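Local coordinates for ribulose-1,5-bisphosphate carboxylase/oxygenase large subunit (Rhodopseudomonas palustris, PDB 3QFW), which probably catalyses a magnesium-dependent reaction related to that of Rubisco, being a Rubisco-like protein built on the same large-subunit fold, at residues I322-R332 against R359-Y367; A265-R274 against A299-F308. All blocks are in the same frame, centred on the assembly; numbering follows the deposited sequence.

Contact 1 (I322-R332 against R359-Y367). With SO4 (sulfate ion), chain G.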
loop_
_atom_site.group_PDB
_atom_site.type_symbol
_atom_site.label_atom_id
_atom_site.label_comp_id
_atom_site.label_asym_id
_atom_site.label_seq_id
_atom_site.Cartn_x
_atom_site.Cartn_y
_atom_site.Cartn_z
ATOM N N ILE B 322 -20.301 16.436 -7.389
ATOM C CA ILE B 322 -21.705 16.087 -7.192
ATOM C C ILE B 322 -22.546 17.303 -6.800
ATOM O O ILE B 322 -22.613 17.671 -5.629
ATOM C CB ILE B 322 -21.859 14.981 -6.125
ATOM C CG1 ILE B 322 -20.855 13.859 -6.380
ATOM C CG2 ILE B 322 -23.280 14.437 -6.113
ATOM C CD1 ILE B 322 -20.936 13.291 -7.772
ATOM N N MET B 323 -23.186 17.918 -7.793
ATOM C CA MET B 323 -24.011 19.105 -7.581
ATOM C C MET B 323 -25.502 18.766 -7.562
ATOM O O MET B 323 -25.904 17.658 -7.911
ATOM C CB MET B 323 -23.716 20.156 -8.662
ATOM C CG MET B 323 -23.155 19.582 -9.971
ATOM S SD MET B 323 -22.766 20.836 -11.222
ATOM C CE MET B 323 -22.124 19.813 -12.548
ATOM N N LEU B 324 -26.325 19.724 -7.152
ATOM C CA LEU B 324 -27.767 19.518 -7.148
ATOM C C LEU B 324 -28.262 19.031 -8.506
ATOM O O LEU B 324 -29.288 18.344 -8.594
ATOM C CB LEU B 324 -28.490 20.810 -6.756
ATOM C CG LEU B 324 -29.260 20.745 -5.434
ATOM C CD1 LEU B 324 -30.439 19.795 -5.545
ATOM C CD2 LEU B 324 -28.348 20.339 -4.285
ATOM N N GLN B 325 -27.530 19.391 -9.557
ATOM C CA GLN B 325 -27.905 19.036 -10.922
ATOM C C GLN B 325 -27.569 17.588 -11.280
ATOM O O GLN B 325 -28.065 17.069 -12.278
ATOM C CB GLN B 325 -27.225 19.963 -11.935
ATOM C CG GLN B 325 -25.818 19.516 -12.334
ATOM C CD GLN B 325 -25.396 20.044 -13.695
ATOM O OE1 GLN B 325 -24.606 19.413 -14.400
ATOM N NE2 GLN B 325 -25.922 21.208 -14.071
ATOM N N ARG B 326 -26.727 16.945 -10.477
ATOM C CA ARG B 326 -26.248 15.598 -10.797
ATOM C C ARG B 326 -27.055 14.515 -10.086
ATOM O O ARG B 326 -27.001 13.349 -10.471
ATOM C CB ARG B 326 -24.773 15.428 -10.418
ATOM C CG ARG B 326 -23.794 16.408 -11.055
ATOM C CD ARG B 326 -23.485 16.073 -12.512
ATOM N NE ARG B 326 -23.211 14.653 -12.733
ATOM C CZ ARG B 326 -22.007 14.092 -12.692
ATOM N NH1 ARG B 326 -20.933 14.824 -12.420
ATOM N NH2 ARG B 326 -21.876 12.790 -12.919
ATOM N N VAL B 327 -27.784 14.902 -9.045
ATOM C CA VAL B 327 -28.456 13.936 -8.172
ATOM C C VAL B 327 -29.357 12.908 -8.888
ATOM O O VAL B 327 -29.209 11.710 -8.678
ATOM C CB VAL B 327 -29.241 14.641 -7.046
ATOM C CG1 VAL B 327 -30.294 13.709 -6.462
ATOM C CG2 VAL B 327 -28.290 15.129 -5.970
ATOM N N ASN B 328 -30.278 13.355 -9.732
ATOM C CA ASN B 328 -31.139 12.388 -10.418
ATOM C C ASN B 328 -30.369 11.445 -11.348
ATOM O O ASN B 328 -30.601 10.232 -11.342
ATOM C CB ASN B 328 -32.302 13.078 -11.147
ATOM C CG ASN B 328 -33.284 13.714 -10.189
ATOM O OD1 ASN B 328 -33.299 13.394 -8.999
ATOM N ND2 ASN B 328 -34.113 14.618 -10.701
ATOM N N GLU B 329 -29.463 12.008 -12.140
ATOM C CA GLU B 329 -28.532 11.211 -12.946
ATOM C C GLU B 329 -27.898 10.090 -12.123
ATOM O O GLU B 329 -27.944 8.916 -12.498
ATOM C CB GLU B 329 -27.425 12.096 -13.545
ATOM C CG GLU B 329 -26.291 11.298 -14.233
ATOM C CD GLU B 329 -24.976 12.074 -14.358
ATOM O OE1 GLU B 329 -24.960 13.292 -14.086
ATOM O OE2 GLU B 329 -23.953 11.452 -14.733
ATOM N N LEU B 330 -27.309 10.449 -10.992
ATOM C CA LEU B 330 -26.551 9.462 -10.230
ATOM C C LEU B 330 -27.448 8.405 -9.594
ATOM O O LEU B 330 -27.049 7.254 -9.440
ATOM C CB LEU B 330 -25.654 10.137 -9.191
ATOM C CG LEU B 330 -24.511 10.935 -9.824
ATOM C CD1 LEU B 330 -23.742 11.676 -8.753
ATOM C CD2 LEU B 330 -23.589 10.015 -10.615
ATOM N N LEU B 331 -28.661 8.794 -9.215
ATOM C CA LEU B 331 -29.586 7.834 -8.637
ATOM C C LEU B 331 -30.173 6.937 -9.714
ATOM O O LEU B 331 -30.495 5.779 -9.452
ATOM C CB LEU B 331 -30.682 8.535 -7.841
ATOM C CG LEU B 331 -30.319 8.983 -6.419
ATOM C CD1 LEU B 331 -29.111 8.271 -5.862
ATOM C CD2 LEU B 331 -30.127 10.478 -6.336
ATOM N N ARG B 332 -30.307 7.469 -10.929
ATOM C CA ARG B 332 -30.680 6.628 -12.067
ATOM C C ARG B 332 -29.547 5.642 -12.336
ATOM O O ARG B 332 -29.773 4.455 -12.573
ATOM C CB ARG B 332 -30.941 7.470 -13.314
ATOM C CG ARG B 332 -32.259 8.250 -13.269
ATOM C CD ARG B 332 -32.351 9.284 -14.401
ATOM N NE ARG B 332 -33.447 10.232 -14.165
ATOM C CZ ARG B 332 -33.353 11.548 -14.332
ATOM N NH1 ARG B 332 -32.219 12.096 -14.751
ATOM N NH2 ARG B 332 -34.389 12.326 -14.070
ATOM N N ARG B 359 -31.254 21.294 0.664
ATOM C CA ARG B 359 -31.656 21.228 -0.733
ATOM C C ARG B 359 -31.235 19.896 -1.324
ATOM O O ARG B 359 -32.026 19.203 -1.957
ATOM C CB ARG B 359 -31.003 22.367 -1.517
ATOM C CG ARG B 359 -31.965 23.419 -2.014
ATOM C CD ARG B 359 -32.655 22.962 -3.289
ATOM N NE ARG B 359 -33.776 23.826 -3.645
ATOM C CZ ARG B 359 -33.651 25.032 -4.192
ATOM N NH1 ARG B 359 -32.448 25.530 -4.443
ATOM N NH2 ARG B 359 -34.733 25.744 -4.482
ATOM N N PHE B 360 -29.971 19.547 -1.114
ATOM C CA PHE B 360 -29.429 18.295 -1.624
ATOM C C PHE B 360 -30.131 17.098 -0.997
ATOM O O PHE B 360 -30.622 16.208 -1.694
ATOM C CB PHE B 360 -27.930 18.221 -1.347
ATOM C CG PHE B 360 -27.292 16.951 -1.824
ATOM C CD1 PHE B 360 -26.726 16.878 -3.086
ATOM C CD2 PHE B 360 -27.258 15.831 -1.011
ATOM C CE1 PHE B 360 -26.136 15.701 -3.528
ATOM C CE2 PHE B 360 -26.663 14.654 -1.449
ATOM C CZ PHE B 360 -26.116 14.589 -2.706
ATOM N N VAL B 361 -30.154 17.075 0.327
ATOM C CA VAL B 361 -30.800 16.004 1.059
ATOM C C VAL B 361 -32.244 15.778 0.595
ATOM O O VAL B 361 -32.657 14.636 0.376
ATOM C CB VAL B 361 -30.765 16.280 2.572
ATOM C CG1 VAL B 361 -31.770 15.404 3.304
ATOM C CG2 VAL B 361 -29.361 16.085 3.110
ATOM N N ASN B 362 -33.012 16.857 0.439
ATOM C CA ASN B 362 -34.406 16.725 0.012
ATOM C C ASN B 362 -34.532 16.228 -1.418
ATOM O O ASN B 362 -35.442 15.469 -1.741
ATOM C CB ASN B 362 -35.172 18.045 0.185
ATOM C CG ASN B 362 -35.337 18.434 1.637
ATOM O OD1 ASN B 362 -35.478 17.573 2.507
ATOM N ND2 ASN B 362 -35.310 19.735 1.912
ATOM N N LYS B 363 -33.613 16.660 -2.274
ATOM C CA LYS B 363 -33.594 16.197 -3.657
ATOM C C LYS B 363 -33.398 14.678 -3.693
ATOM O O LYS B 363 -34.078 13.958 -4.438
ATOM C CB LYS B 363 -32.488 16.916 -4.427
ATOM C CG LYS B 363 -32.296 16.464 -5.864
ATOM C CD LYS B 363 -33.215 17.188 -6.827
ATOM C CE LYS B 363 -32.565 17.276 -8.204
ATOM N NZ LYS B 363 -33.525 17.642 -9.277
ATOM N N VAL B 364 -32.494 14.187 -2.858
ATOM C CA VAL B 364 -32.234 12.750 -2.786
ATOM C C VAL B 364 -33.445 11.987 -2.238
ATOM O O VAL B 364 -33.875 10.976 -2.800
ATOM C CB VAL B 364 -30.961 12.443 -1.935
ATOM C CG1 VAL B 364 -30.785 10.947 -1.749
ATOM C CG2 VAL B 364 -29.731 13.053 -2.587
ATOM N N ALA B 365 -34.008 12.485 -1.144
ATOM C CA ALA B 365 -35.139 11.811 -0.511
ATOM C C ALA B 365 -36.352 11.707 -1.439
ATOM O O ALA B 365 -37.097 10.730 -1.381
ATOM C CB ALA B 365 -35.513 12.501 0.799
ATOM N N ASP B 366 -36.523 12.707 -2.304
ATOM C CA ASP B 366 -37.696 12.804 -3.177
ATOM C C ASP B 366 -37.591 11.911 -4.403
ATOM O O ASP B 366 -38.579 11.702 -5.129
ATOM C CB ASP B 366 -37.905 14.252 -3.629
ATOM C CG ASP B 366 -38.346 15.162 -2.496
ATOM O OD1 ASP B 366 -38.839 14.648 -1.468
ATOM O OD2 ASP B 366 -38.197 16.393 -2.634
ATOM N N TYR B 367 -36.392 11.382 -4.633
ATOM C CA TYR B 367 -36.142 10.583 -5.821
ATOM C C TYR B 367 -37.030 9.338 -5.879
ATOM O O TYR B 367 -37.130 8.578 -4.915
ATOM C CB TYR B 367 -34.655 10.185 -5.949
ATOM C CG TYR B 367 -34.442 9.357 -7.182
ATOM C CD1 TYR B 367 -34.254 9.962 -8.414
ATOM C CD2 TYR B 367 -34.498 7.971 -7.130
ATOM C CE1 TYR B 367 -34.096 9.212 -9.560
ATOM C CE2 TYR B 367 -34.346 7.210 -8.271
ATOM C CZ TYR B 367 -34.149 7.840 -9.484
ATOM O OH TYR B 367 -33.998 7.099 -10.627
HETATM S S SO4 G . -32.703 16.159 -14.043
HETATM O O1 SO4 G . -32.468 16.381 -12.616
HETATM O O2 SO4 G . -32.477 17.416 -14.758
HETATM O O3 SO4 G . -34.071 15.713 -14.266
HETATM O O4 SO4 G . -31.785 15.129 -14.534
#
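F360 and V327 meet at the tightest point of this contact, where V327 CG2 comes to 3.3 Å from F360 CE1, approaching the ring obliquely. A chi1 of 179° swings the F360 ring from helix 359-366 across to L324 and V327. L324 CD2 sits at the ring's edge, 3.6 Å from F360 CB, and I322 CG2 meets the same rim farther along. The other methyl of V327, CG1, presses on K363 CG at 3.5 Å, closer than carbons usually pack, and also touches V364 CG2. One turn on, L331 CB stands almost exactly over the centre of the Y367 ring, 3.6 Å from its centroid, a textbook CH-pi contact, while Y367 OH runs on to lie 3.4 Å from R332 CG.

The solvent side is looser and polar. The bend at the second torsion of K363 lets its chain pass V327 and cross L324, while NZ travels outward past N328. Next to it a sulfate, probably from the crystallisation liquor, is held at the edge of the R332 guanidinium: NH1 donates to O4 at 3.1 Å with a fairly straight bond (162°), and NH2 adds a weak, longer one to O3.

The axes of the 327-332 and 359-366 segments cross at -40° and are 10.1 Å apart at their closest. Beneath them F360 rests on T134 of strand 133-138 and L340 of strand 339-341, and L331 also reaches L340, so these are neighbouring helices on the outer wall of the alpha/beta barrel.

Contact 2 (A265-R274 against A299-F308)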
loop_
_atom_site.group_PDB
_atom_site.type_symbol
_atom_site.label_atom_id
_atom_site.label_comp_id
_atom_site.label_asym_id
_atom_site.label_seq_id
_atom_site.Cartn_x
_atom_site.Cartn_y
_atom_site.Cartn_z
ATOM N N ALA B 265 -10.164 -1.062 -9.688
ATOM C CA ALA B 265 -10.962 -0.454 -8.615
ATOM C C ALA B 265 -12.151 -1.293 -8.182
ATOM O O ALA B 265 -12.429 -1.412 -6.986
ATOM C CB ALA B 265 -11.412 0.954 -8.991
ATOM N N PRO B 266 -12.882 -1.871 -9.138
ATOM C CA PRO B 266 -14.051 -2.579 -8.606
ATOM C C PRO B 266 -13.640 -3.735 -7.698
ATOM O O PRO B 266 -14.247 -3.946 -6.654
ATOM C CB PRO B 266 -14.781 -3.073 -9.868
ATOM C CG PRO B 266 -14.365 -2.102 -10.941
ATOM C CD PRO B 266 -12.909 -1.762 -10.607
ATOM N N LEU B 267 -12.590 -4.461 -8.077
ATOM C CA LEU B 267 -12.129 -5.577 -7.273
ATOM C C LEU B 267 -11.622 -5.096 -5.908
ATOM O O LEU B 267 -11.948 -5.685 -4.873
ATOM C CB LEU B 267 -11.006 -6.311 -8.015
ATOM C CG LEU B 267 -10.151 -7.228 -7.142
ATOM C CD1 LEU B 267 -10.976 -8.392 -6.609
ATOM C CD2 LEU B 267 -8.932 -7.742 -7.913
ATOM N N LEU B 268 -10.821 -4.032 -5.915
ATOM C CA LEU B 268 -10.171 -3.556 -4.697
ATOM C C LEU B 268 -11.102 -2.784 -3.758
ATOM O O LEU B 268 -11.301 -3.177 -2.610
ATOM C CB LEU B 268 -8.943 -2.702 -5.040
ATOM C CG LEU B 268 -8.117 -2.237 -3.840
ATOM C CD1 LEU B 268 -7.667 -3.429 -3.018
ATOM C CD2 LEU B 268 -6.910 -1.409 -4.308
ATOM N N LEU B 269 -11.660 -1.685 -4.250
ATOM C CA LEU B 269 -12.512 -0.814 -3.440
ATOM C C LEU B 269 -13.877 -1.438 -3.171
ATOM O O LEU B 269 -14.508 -1.177 -2.140
ATOM C CB LEU B 269 -12.728 0.511 -4.159
ATOM C CG LEU B 269 -11.480 1.275 -4.598
ATOM C CD1 LEU B 269 -11.908 2.652 -5.064
ATOM C CD2 LEU B 269 -10.476 1.384 -3.467
ATOM N N GLY B 270 -14.341 -2.240 -4.120
ATOM C CA GLY B 270 -15.612 -2.915 -3.985
ATOM C C GLY B 270 -15.489 -4.222 -3.232
ATOM O O GLY B 270 -15.867 -4.314 -2.068
ATOM N N ARG B 271 -14.952 -5.239 -3.899
ATOM C CA ARG B 271 -14.992 -6.590 -3.360
ATOM C C ARG B 271 -14.056 -6.768 -2.173
ATOM O O ARG B 271 -14.482 -7.165 -1.089
ATOM C CB ARG B 271 -14.678 -7.617 -4.459
ATOM C CG ARG B 271 -14.464 -9.041 -3.949
ATOM C CD ARG B 271 -14.539 -10.059 -5.076
ATOM N NE ARG B 271 -15.934 -10.300 -5.454
ATOM C CZ ARG B 271 -16.325 -11.182 -6.366
ATOM N NH1 ARG B 271 -15.425 -11.914 -7.011
ATOM N NH2 ARG B 271 -17.620 -11.344 -6.628
ATOM N N LEU B 272 -12.777 -6.459 -2.368
ATOM C CA LEU B 272 -11.795 -6.736 -1.330
ATOM C C LEU B 272 -12.005 -5.881 -0.086
ATOM O O LEU B 272 -11.927 -6.390 1.029
ATOM C CB LEU B 272 -10.373 -6.584 -1.869
ATOM C CG LEU B 272 -9.973 -7.621 -2.931
ATOM C CD1 LEU B 272 -8.528 -7.405 -3.369
ATOM C CD2 LEU B 272 -10.169 -9.053 -2.431
ATOM N N PHE B 273 -12.236 -4.584 -0.271
ATOM C CA PHE B 273 -12.515 -3.706 0.866
ATOM C C PHE B 273 -13.720 -4.228 1.675
ATOM O O PHE B 273 -13.656 -4.330 2.906
ATOM C CB PHE B 273 -12.754 -2.264 0.397
ATOM C CG PHE B 273 -11.485 -1.442 0.217
ATOM C CD1 PHE B 273 -10.225 -2.047 0.165
ATOM C CD2 PHE B 273 -11.556 -0.063 0.087
ATOM C CE1 PHE B 273 -9.076 -1.275 -0.001
ATOM C CE2 PHE B 273 -10.410 0.712 -0.059
ATOM C CZ PHE B 273 -9.175 0.104 -0.114
ATOM N N ARG B 274 -14.800 -4.569 0.967
ATOM C CA ARG B 274 -15.991 -5.194 1.560
ATOM C C ARG B 274 -15.648 -6.488 2.316
ATOM O O ARG B 274 -16.037 -6.670 3.473
ATOM C CB ARG B 274 -17.004 -5.493 0.453
ATOM C CG ARG B 274 -18.242 -6.318 0.892
ATOM C CD ARG B 274 -19.065 -6.712 -0.318
ATOM N NE ARG B 274 -20.310 -7.416 0.031
ATOM C CZ ARG B 274 -21.166 -7.869 -0.873
ATOM N NH1 ARG B 274 -20.910 -7.681 -2.163
ATOM N NH2 ARG B 274 -22.272 -8.509 -0.496
ATOM N N ALA B 299 -19.454 -1.471 -12.093
ATOM C CA ALA B 299 -18.896 -2.741 -11.618
ATOM C C ALA B 299 -18.489 -2.644 -10.145
ATOM O O ALA B 299 -18.666 -3.582 -9.374
ATOM C CB ALA B 299 -17.711 -3.151 -12.477
ATOM N N LEU B 300 -17.929 -1.496 -9.775
ATOM C CA LEU B 300 -17.554 -1.215 -8.395
ATOM C C LEU B 300 -18.777 -1.239 -7.478
ATOM O O LEU B 300 -18.779 -1.887 -6.427
ATOM C CB LEU B 300 -16.832 0.134 -8.323
ATOM C CG LEU B 300 -16.299 0.606 -6.970
ATOM C CD1 LEU B 300 -16.034 -0.575 -6.101
ATOM C CD2 LEU B 300 -15.018 1.457 -7.130
ATOM N N ALA B 301 -19.828 -0.529 -7.884
ATOM C CA ALA B 301 -21.079 -0.562 -7.136
ATOM C C ALA B 301 -21.575 -1.999 -6.945
ATOM O O ALA B 301 -21.961 -2.396 -5.841
ATOM C CB ALA B 301 -22.135 0.299 -7.841
ATOM N N GLN B 302 -21.554 -2.784 -8.019
ATOM C CA GLN B 302 -22.077 -4.154 -7.970
ATOM C C GLN B 302 -21.207 -5.072 -7.105
ATOM O O GLN B 302 -21.714 -5.913 -6.366
ATOM C CB GLN B 302 -22.219 -4.735 -9.381
ATOM C CG GLN B 302 -23.267 -4.022 -10.224
ATOM C CD GLN B 302 -23.185 -4.371 -11.701
ATOM O OE1 GLN B 302 -22.194 -4.928 -12.166
ATOM N NE2 GLN B 302 -24.233 -4.026 -12.452
ATOM N N ALA B 303 -19.895 -4.900 -7.195
ATOM C CA ALA B 303 -18.997 -5.685 -6.363
ATOM C C ALA B 303 -19.266 -5.388 -4.885
ATOM O O ALA B 303 -19.174 -6.272 -4.033
ATOM C CB ALA B 303 -17.563 -5.392 -6.726
ATOM N N ALA B 304 -19.627 -4.145 -4.586
ATOM C CA ALA B 304 -19.894 -3.760 -3.206
ATOM C C ALA B 304 -21.224 -4.328 -2.690
ATOM O O ALA B 304 -21.332 -4.700 -1.520
ATOM C CB ALA B 304 -19.892 -2.258 -3.076
ATOM N N ARG B 305 -22.209 -4.410 -3.578
ATOM C CA ARG B 305 -23.611 -4.648 -3.189
ATOM C C ARG B 305 -24.122 -6.066 -3.380
ATOM O O ARG B 305 -24.978 -6.536 -2.617
ATOM C CB ARG B 305 -24.531 -3.812 -4.057
ATOM C CG ARG B 305 -24.546 -2.338 -3.889
ATOM C CD ARG B 305 -25.403 -1.839 -5.030
ATOM N NE ARG B 305 -25.547 -0.400 -5.079
ATOM C CZ ARG B 305 -25.815 0.271 -6.191
ATOM N NH1 ARG B 305 -25.944 -0.376 -7.346
ATOM N NH2 ARG B 305 -25.924 1.587 -6.149
ATOM N N ASP B 306 -23.664 -6.716 -4.444
ATOM C CA ASP B 306 -24.288 -7.956 -4.894
ATOM C C ASP B 306 -23.977 -9.152 -3.998
ATOM O O ASP B 306 -23.064 -9.098 -3.170
ATOM C CB ASP B 306 -23.922 -8.230 -6.356
ATOM C CG ASP B 306 -24.516 -7.197 -7.304
ATOM O OD1 ASP B 306 -25.387 -6.422 -6.865
ATOM O OD2 ASP B 306 -24.116 -7.156 -8.484
ATOM N N PRO B 307 -24.751 -10.240 -4.148
ATOM C CA PRO B 307 -24.462 -11.445 -3.367
ATOM C C PRO B 307 -22.982 -11.812 -3.443
ATOM O O PRO B 307 -22.387 -11.772 -4.519
ATOM C CB PRO B 307 -25.316 -12.512 -4.052
ATOM C CG PRO B 307 -26.499 -11.735 -4.572
ATOM C CD PRO B 307 -25.899 -10.430 -5.052
ATOM N N PHE B 308 -22.417 -12.175 -2.298
ATOM C CA PHE B 308 -20.998 -12.466 -2.148
ATOM C C PHE B 308 -20.923 -13.368 -0.920
ATOM O O PHE B 308 -20.914 -12.891 0.215
ATOM C CB PHE B 308 -20.250 -11.143 -1.934
ATOM C CG PHE B 308 -18.746 -11.273 -1.893
ATOM C CD1 PHE B 308 -18.063 -12.062 -2.811
ATOM C CD2 PHE B 308 -18.012 -10.563 -0.953
ATOM C CE1 PHE B 308 -16.670 -12.157 -2.771
ATOM C CE2 PHE B 308 -16.612 -10.661 -0.916
ATOM C CZ PHE B 308 -15.960 -11.457 -1.829
HETATM O O HOH W 1 -18.063 -8.897 -4.247
HETATM O O HOH W 2 -20.151 -10.475 -5.434
#
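L300 drives into helix 265-274 as a knob among A265, P266, L269 and G270, and its CD1 comes to 3.1 Å from G270 N. A side chain at G270 would have no room: a CB there would run into L300 CD1 and A303 CB. Small residues on the facing side, A299 against the P266 ring and A303 against the backbone at P266 and R271, let the axes approach to 7.2 Å at only 14° from parallel.

Past this core two arginines meet the chain that leaves helix 299-305. R274 is fully stretched, with CG anti to its backbone N (chi1 173°), and this brings its guanidinium to the carbonyls at the C-terminal end of helix 299-305. NH1 donates to D306 O at 2.8 Å, in the carbonyl plane, and to A303 O at 2.9 Å from above that carbonyl's plane; NH2 joins it on D306 O. A304 O lies over one guanidinium face without a bond, and F308 CB covers the other. R271 kinks at its third torsion and lays its guanidinium nearly parallel to the F308 ring (6° between planes), offset so that F308 CE1 is 3.3 Å from R271 NE. Two waters at its edge bridge NE to A303 O and NH2 to P307 O.

Outside partners fix both groups: R271 NH1 bonds V102 O, while R274 NE and NH2 bond N312 O and L311 O. A methionine in place of R274 would probably leave the A303 and D306 carbonyls without these donors and let the chain around D306 shift.

With backbone oxygens as the partners of all its N-H groups, the R274 cation is probably stabilised by carbonyl dipoles at a helix end.

In the fold
The two contacts bury almost the same area, 626 and 627 Å², yet do it differently. Contact 2 lies about 8 Å from the chain centre and contact 1 about 22 Å, the latter near the C-terminal end. They follow one another along the chain, share no helix, and their centres are 23 Å apart; both are partly buried, contact 2 nearer the core, contact 1 the surface. Each pairs successive barrel helices with a strand between: 280-284 in contact 2, 339-341 in contact 1. Close helix packing through glycine and alanine marks contact 2, whereas larger aliphatic and aromatic side chains space contact 1. Their arginines differ too: carbonyl-bound and buried at R274, exposed and holding a sulfate at R332.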